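Local coordinates for protein methylocystis parvus OBBP MbnE (Methylocystis parvus OBBP, PDB 5ICQ) that probably binds methanobactin in the periplasm as the substrate-binding partner of a transport system, in the manner of family 5 solute-binding proteins, at residues I283-E288 with E603-K608; F300-L303 with R307-R310; F342-D347 with R404-D409. All blocks are in the same frame, centred on the assembly; numbering follows the deposited sequence.

Contact 1: I283-E288 with E603-K608; sequences IDYRDE and ESWWRK
Tyr285 meets Trp605 through one edge of its phenol ring, and this T-shaped stack is the whole of the contact between the two segments. The ring planes stand at 81°, and the centroids of the phenol ring and of the six-membered ring of Trp605 are 5.6 Å apart. The closest pair is Tyr285 CE2 to Trp605 CZ2 at 3.9 Å. Tyr285 CD2 follows at 4.1 Å from Trp605 CH2. Because CG of Tyr285 lies opposite the backbone N (chi1 177°), the ring stretches out from its strand and bridges backbones whose nearest CA atoms, those of Tyr285 and Trp605, are still 10.8 Å apart. Next along the strand, Arg286 faces the other way, toward helix 271-279, and its NH2 makes a salt bridge of 2.8 Å to Glu288 OE2. The N-H points nearly straight at the oxygen (169°), which lies in the guanidinium plane, although the carboxylate itself is met from above its own plane. Asp287 returns to the side of Tyr285, its OD1 held by Gln576 NE2. Glu288 carries a second charge partner, Arg293, and Glu288 OE2 is also hydrogen-bonded with Tyr298 OH. Phe598 and His580 also stack edge-to-face with Trp605, so the arrangement is a buried aromatic cluster, by which the C-terminal tail packs against the edge strand of a three-stranded antiparallel sheet.

Contact 2: F300-L303 with R307-R310; sequences FPAL and RMAR
Ala302 CB sits at the apolar centre, 3.6 Å from Met308 CE, and Met308 SD also lies beside it. Beyond CG the Met308 chain is extended (chi2 175°), which carries its sulfur to the rim of the Phe300 ring: SD comes within 3.9 Å of Phe300 CE1 and lies near the ring plane, a Met-aromatic contact made at the edge. Leu303 completes the apolar part, its CD2 resting 4.2 Å from Met308 CB, while its own CB lies over one face of the Phe300 ring, toward the rim. Helix 271-279 closes over this group through Phe278, which touches both Phe300 and Met308. Outward from there, Met308 N donates to Ala302 O at 3.0 Å, tying the short helix to the start of strand 308-313. At the exposed edge the guanidinium of Arg307 lays one face against Ala302, whose CB stands 3.7 Å above the guanidinium plane, over its centre. Arg307 NH2 and Ala302 N, both donors, are close without bonding; the salt bridge of NH2 is to Asp305. The chemistry implies that the apolar side of the connection from helix 301-304 to strand 308-313 packs on helix 271-279, while Asp305 probably offsets the charge of Arg307.

Contact 3: F342-D347 with R404-D409; sequences FGMMFD and RPPVSD
Met344 and Pro406 supply the apolar part. Pro406 CG lies 3.8 Å from Met344 CG and equally close to Met344 CA, so the proline ring abuts the root of the methionine, crossing it at about a right angle. With CG of Met344 beside its backbone N (chi1 -69°), the extended thioether chain continues past the ring toward helix 415-427, where Met417 touches both residues. A type I beta turn from Gly343 to Phe346 leads from helix 336-343 to Asp347, the N-cap of helix 348-355; the 404-409 loop packs along this turn between two successive helices, within the range of the family 5 solute-binding fold. Polar contacts centre on Asp347, whose OD1 caps Trp350 N and also accepts from Ser408 OG at a very short 2.5 Å, to be read with caution. Glu349 OE2 is hydrogen-bonded to the same hydroxyl, whose one proton cannot serve both carboxylates, and lies close to Asp347 OD1, a crowding of acidic groups that may raise the proton affinity of one of them. Water forms the remaining link: one molecule lies 2.8 Å from both Phe346 O and Pro406 O and can donate to either, though it has more acceptors in reach than protons.

Overall arrangement
Contacts 1 and 2 are neighbours, with centres 14 Å apart and nearest atoms about 6 Å apart, and they share one three-stranded antiparallel sheet: strands 285-288 and 308-313 form its two edges, with 576-581 between them. Contact 3 stands apart, its centre 39 Å from each of the others, among helices 336-343, 348-355 and 415-427. Along the chain contact 2 closes before contact 3 opens, and both fall between the two segments of contact 1, which brings the C-terminal tail back to the sheet. The three thus illustrate how a solute-binding chain leaves one region of its fold, builds another, and returns to the first near its end.

Contact 1: I283-E288 with E603-K608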
# COMPACT_ATOMS: atom_id res chain seq x y z
N ILE A 283 9.04 24.53 6.06
CA ILE A 283 8.93 23.08 5.94
C ILE A 283 9.97 22.63 4.93
O ILE A 283 10.13 23.26 3.88
CB ILE A 283 7.50 22.67 5.51
CG1 ILE A 283 6.48 23.07 6.58
CG2 ILE A 283 7.42 21.16 5.22
CD1 ILE A 283 6.70 22.39 7.96
N ASP A 284 10.67 21.54 5.24
CA ASP A 284 11.86 21.15 4.49
C ASP A 284 11.60 20.19 3.33
O ASP A 284 12.50 20.00 2.50
CB ASP A 284 12.87 20.52 5.46
CG ASP A 284 13.47 21.54 6.42
OD1 ASP A 284 13.75 22.67 5.98
OD2 ASP A 284 13.64 21.22 7.62
N TYR A 285 10.41 19.61 3.23
CA TYR A 285 10.14 18.50 2.32
C TYR A 285 8.65 18.42 2.07
O TYR A 285 7.85 18.65 2.98
CB TYR A 285 10.65 17.17 2.92
CG TYR A 285 10.35 15.96 2.06
CD1 TYR A 285 9.14 15.29 2.18
CD2 TYR A 285 11.27 15.50 1.13
CE1 TYR A 285 8.85 14.21 1.39
CE2 TYR A 285 10.99 14.40 0.33
CZ TYR A 285 9.77 13.77 0.47
OH TYR A 285 9.46 12.68 -0.31
N ARG A 286 8.27 18.06 0.84
CA ARG A 286 6.87 17.76 0.55
C ARG A 286 6.77 16.76 -0.59
O ARG A 286 7.63 16.72 -1.48
CB ARG A 286 6.07 19.04 0.22
CG ARG A 286 6.53 19.80 -1.01
CD ARG A 286 5.67 21.06 -1.23
NE ARG A 286 4.41 20.77 -1.90
CZ ARG A 286 3.21 20.70 -1.31
NH1 ARG A 286 3.08 20.91 -0.00
NH2 ARG A 286 2.14 20.42 -2.04
N ASP A 287 5.73 15.94 -0.52
CA ASP A 287 5.26 15.13 -1.65
C ASP A 287 4.13 15.88 -2.35
O ASP A 287 3.20 16.35 -1.69
CB ASP A 287 4.75 13.77 -1.16
CG ASP A 287 5.84 12.93 -0.54
OD1 ASP A 287 6.93 12.82 -1.14
OD2 ASP A 287 5.60 12.39 0.56
N GLU A 288 4.20 15.97 -3.67
CA GLU A 288 3.17 16.64 -4.45
C GLU A 288 2.20 15.61 -5.01
O GLU A 288 2.63 14.64 -5.65
CB GLU A 288 3.78 17.46 -5.59
CG GLU A 288 2.78 18.33 -6.30
CD GLU A 288 2.06 19.23 -5.32
OE1 GLU A 288 0.86 18.99 -5.06
OE2 GLU A 288 2.72 20.15 -4.81
N GLU A 603 14.14 9.10 7.22
CA GLU A 603 15.15 8.47 8.07
C GLU A 603 16.52 8.37 7.40
O GLU A 603 17.54 8.33 8.11
CB GLU A 603 14.70 7.08 8.52
CG GLU A 603 14.24 6.18 7.41
CD GLU A 603 12.72 6.11 7.34
OE1 GLU A 603 12.06 7.17 7.44
OE2 GLU A 603 12.19 4.98 7.21
N SER A 604 16.59 8.29 6.07
CA SER A 604 17.90 8.20 5.42
C SER A 604 18.52 9.55 5.06
O SER A 604 19.69 9.59 4.66
CB SER A 604 17.82 7.33 4.15
OG SER A 604 17.03 7.97 3.15
N TRP A 605 17.79 10.65 5.21
CA TRP A 605 18.31 11.95 4.82
C TRP A 605 19.13 12.56 5.96
O TRP A 605 19.19 12.04 7.08
CB TRP A 605 17.18 12.91 4.44
CG TRP A 605 16.40 12.56 3.21
CD1 TRP A 605 15.82 11.36 2.91
CD2 TRP A 605 16.04 13.45 2.14
NE1 TRP A 605 15.15 11.44 1.71
CE2 TRP A 605 15.27 12.72 1.21
CE3 TRP A 605 16.33 14.79 1.86
CZ2 TRP A 605 14.76 13.29 0.04
CZ3 TRP A 605 15.83 15.36 0.69
CH2 TRP A 605 15.06 14.60 -0.21
N TRP A 606 19.78 13.69 5.66
CA TRP A 606 20.57 14.37 6.69
C TRP A 606 20.78 15.83 6.30
O TRP A 606 20.52 16.23 5.16
CB TRP A 606 21.91 13.67 6.93
CG TRP A 606 22.93 13.72 5.79
CD1 TRP A 606 23.93 14.65 5.62
CD2 TRP A 606 23.08 12.77 4.73
NE1 TRP A 606 24.68 14.34 4.50
CE2 TRP A 606 24.17 13.20 3.93
CE3 TRP A 606 22.39 11.61 4.35
CZ2 TRP A 606 24.59 12.50 2.80
CZ3 TRP A 606 22.81 10.92 3.22
CH2 TRP A 606 23.90 11.37 2.46
N ARG A 607 21.23 16.61 7.27
CA ARG A 607 21.49 18.04 7.06
C ARG A 607 22.86 18.23 6.42
O ARG A 607 23.87 17.69 6.91
CB ARG A 607 21.42 18.79 8.39
CG ARG A 607 21.67 20.29 8.27
CD ARG A 607 21.87 20.94 9.64
NE ARG A 607 23.03 20.41 10.34
CZ ARG A 607 23.39 20.75 11.58
NH1 ARG A 607 22.67 21.64 12.26
NH2 ARG A 607 24.47 20.21 12.13
N LYS A 608 22.91 18.99 5.34
CA LYS A 608 24.17 19.19 4.64
C LYS A 608 25.11 20.06 5.48
O LYS A 608 24.67 21.00 6.15
CB LYS A 608 23.91 19.85 3.28
CG LYS A 608 25.09 19.83 2.34
CD LYS A 608 24.63 20.02 0.91
CE LYS A 608 23.89 21.33 0.74
NZ LYS A 608 23.42 21.50 -0.67

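Contact 2: F300-L303 with R307-R310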
# COMPACT_ATOMS: atom_id res chain seq x y z
N PHE A 300 8.37 29.78 -7.89
CA PHE A 300 8.63 30.76 -6.85
C PHE A 300 10.13 30.93 -6.65
O PHE A 300 10.92 30.08 -7.09
CB PHE A 300 7.92 30.37 -5.54
CG PHE A 300 8.19 28.97 -5.05
CD1 PHE A 300 9.21 28.73 -4.14
CD2 PHE A 300 7.38 27.92 -5.45
CE1 PHE A 300 9.44 27.44 -3.67
CE2 PHE A 300 7.61 26.64 -4.98
CZ PHE A 300 8.63 26.40 -4.09
N PRO A 301 10.57 32.05 -6.06
CA PRO A 301 12.01 32.40 -6.13
C PRO A 301 12.95 31.36 -5.53
O PRO A 301 13.98 31.05 -6.14
CB PRO A 301 12.07 33.73 -5.36
CG PRO A 301 10.71 34.31 -5.50
CD PRO A 301 9.77 33.14 -5.48
N ALA A 302 12.63 30.83 -4.35
CA ALA A 302 13.51 29.86 -3.70
C ALA A 302 13.78 28.67 -4.61
O ALA A 302 14.87 28.07 -4.55
CB ALA A 302 12.90 29.40 -2.38
N LEU A 303 12.82 28.31 -5.45
CA LEU A 303 13.02 27.24 -6.42
C LEU A 303 14.03 27.66 -7.49
O LEU A 303 14.83 26.84 -7.95
CB LEU A 303 11.68 26.87 -7.05
CG LEU A 303 11.38 25.44 -7.47
CD1 LEU A 303 12.20 25.04 -8.69
CD2 LEU A 303 11.63 24.50 -6.31
N ARG A 307 17.69 27.53 -3.42
CA ARG A 307 17.41 27.22 -2.01
C ARG A 307 16.52 25.99 -1.87
O ARG A 307 16.55 25.32 -0.82
CB ARG A 307 16.74 28.42 -1.34
CG ARG A 307 17.70 29.58 -1.01
CD ARG A 307 16.91 30.76 -0.44
NE ARG A 307 16.15 31.45 -1.48
CZ ARG A 307 15.10 32.23 -1.24
NH1 ARG A 307 14.66 32.40 -0.01
NH2 ARG A 307 14.47 32.82 -2.26
N MET A 308 15.70 25.70 -2.87
CA MET A 308 14.85 24.51 -2.87
C MET A 308 14.90 23.89 -4.26
O MET A 308 15.27 24.54 -5.24
CB MET A 308 13.41 24.86 -2.49
CG MET A 308 13.28 25.52 -1.13
SD MET A 308 11.60 26.04 -0.80
CE MET A 308 11.87 27.32 0.42
N ALA A 309 14.53 22.61 -4.33
CA ALA A 309 14.57 21.87 -5.59
C ALA A 309 13.39 20.92 -5.65
O ALA A 309 12.89 20.46 -4.62
CB ALA A 309 15.89 21.10 -5.73
N ARG A 310 12.95 20.60 -6.86
CA ARG A 310 11.94 19.56 -7.01
C ARG A 310 12.46 18.47 -7.93
O ARG A 310 13.35 18.69 -8.76
CB ARG A 310 10.63 20.14 -7.53
CG ARG A 310 10.69 20.71 -8.92
CD ARG A 310 9.28 20.87 -9.40
NE ARG A 310 9.18 21.53 -10.69
CZ ARG A 310 8.08 21.53 -11.44
NH1 ARG A 310 7.00 20.88 -11.03
NH2 ARG A 310 8.07 22.17 -12.60

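Contact 3: F342-D347 with R404-D409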
# COMPACT_ATOMS: atom_id res chain seq x y z
N PHE A 342 -18.03 -2.26 -22.00
CA PHE A 342 -18.19 -0.96 -21.36
C PHE A 342 -16.83 -0.34 -21.07
O PHE A 342 -16.65 0.88 -21.20
CB PHE A 342 -18.99 -1.07 -20.07
CG PHE A 342 -20.48 -1.08 -20.26
CD1 PHE A 342 -21.05 -1.56 -21.43
CD2 PHE A 342 -21.32 -0.58 -19.26
CE1 PHE A 342 -22.44 -1.57 -21.59
CE2 PHE A 342 -22.70 -0.59 -19.42
CZ PHE A 342 -23.26 -1.08 -20.58
N GLY A 343 -15.86 -1.17 -20.70
CA GLY A 343 -14.52 -0.67 -20.43
C GLY A 343 -13.87 -0.03 -21.64
O GLY A 343 -13.07 0.90 -21.50
N MET A 344 -14.21 -0.51 -22.84
CA MET A 344 -13.66 0.06 -24.07
C MET A 344 -14.04 1.51 -24.26
O MET A 344 -13.38 2.21 -25.04
CB MET A 344 -14.15 -0.72 -25.28
CG MET A 344 -13.62 -2.11 -25.39
SD MET A 344 -14.37 -2.91 -26.83
CE MET A 344 -13.55 -4.50 -26.71
N MET A 345 -15.10 1.96 -23.62
CA MET A 345 -15.61 3.29 -23.90
C MET A 345 -14.98 4.37 -23.02
O MET A 345 -15.21 5.55 -23.27
CB MET A 345 -17.12 3.31 -23.74
CG MET A 345 -17.84 2.35 -24.69
SD MET A 345 -17.49 2.63 -26.44
CE MET A 345 -18.12 4.30 -26.65
N PHE A 346 -14.19 4.00 -22.02
CA PHE A 346 -13.55 5.03 -21.20
C PHE A 346 -12.39 5.66 -21.96
O PHE A 346 -11.48 4.96 -22.39
CB PHE A 346 -13.04 4.46 -19.87
CG PHE A 346 -12.37 5.50 -19.02
CD1 PHE A 346 -13.11 6.55 -18.48
CD2 PHE A 346 -11.01 5.46 -18.79
CE1 PHE A 346 -12.50 7.53 -17.72
CE2 PHE A 346 -10.39 6.44 -18.03
CZ PHE A 346 -11.14 7.47 -17.49
N ASP A 347 -12.42 6.99 -22.12
CA ASP A 347 -11.42 7.70 -22.92
C ASP A 347 -10.42 8.36 -21.98
O ASP A 347 -10.59 9.51 -21.56
CB ASP A 347 -12.10 8.72 -23.83
CG ASP A 347 -11.12 9.40 -24.78
OD1 ASP A 347 -9.90 9.34 -24.53
OD2 ASP A 347 -11.57 10.01 -25.77
N ARG A 404 -4.21 -4.48 -23.56
CA ARG A 404 -4.07 -3.25 -22.79
C ARG A 404 -5.45 -2.63 -22.69
O ARG A 404 -6.30 -2.89 -23.55
CB ARG A 404 -3.11 -2.26 -23.47
CG ARG A 404 -3.65 -1.78 -24.82
CD ARG A 404 -2.73 -0.79 -25.54
NE ARG A 404 -3.28 -0.45 -26.85
CZ ARG A 404 -2.71 0.38 -27.72
NH1 ARG A 404 -1.56 0.97 -27.42
NH2 ARG A 404 -3.30 0.63 -28.88
N PRO A 405 -5.72 -1.81 -21.67
CA PRO A 405 -6.94 -1.01 -21.69
C PRO A 405 -6.99 -0.21 -22.98
O PRO A 405 -5.97 0.36 -23.39
CB PRO A 405 -6.79 -0.09 -20.47
CG PRO A 405 -5.85 -0.82 -19.56
CD PRO A 405 -4.88 -1.49 -20.50
N PRO A 406 -8.12 -0.22 -23.68
CA PRO A 406 -8.18 0.40 -25.01
C PRO A 406 -7.71 1.84 -24.99
O PRO A 406 -7.99 2.60 -24.06
CB PRO A 406 -9.66 0.28 -25.38
CG PRO A 406 -10.09 -0.98 -24.68
CD PRO A 406 -9.34 -0.99 -23.37
N VAL A 407 -6.95 2.20 -26.02
CA VAL A 407 -6.46 3.55 -26.22
C VAL A 407 -7.36 4.22 -27.26
O VAL A 407 -7.61 3.66 -28.33
CB VAL A 407 -4.99 3.55 -26.68
CG1 VAL A 407 -4.49 4.97 -26.87
CG2 VAL A 407 -4.12 2.81 -25.66
N SER A 408 -7.85 5.40 -26.94
CA SER A 408 -8.69 6.13 -27.88
C SER A 408 -7.84 7.07 -28.72
O SER A 408 -6.69 7.37 -28.39
CB SER A 408 -9.76 6.93 -27.14
OG SER A 408 -9.15 8.04 -26.51
N ASP A 409 -8.42 7.56 -29.81
CA ASP A 409 -7.78 8.65 -30.55
C ASP A 409 -7.89 9.93 -29.72
O ASP A 409 -7.36 10.98 -30.10
CB ASP A 409 -8.41 8.83 -31.94
CG ASP A 409 -9.92 9.00 -31.90
OD1 ASP A 409 -10.44 9.69 -30.99
OD2 ASP A 409 -10.60 8.45 -32.78
O HOH W 1 -10.21 2.46 -22.29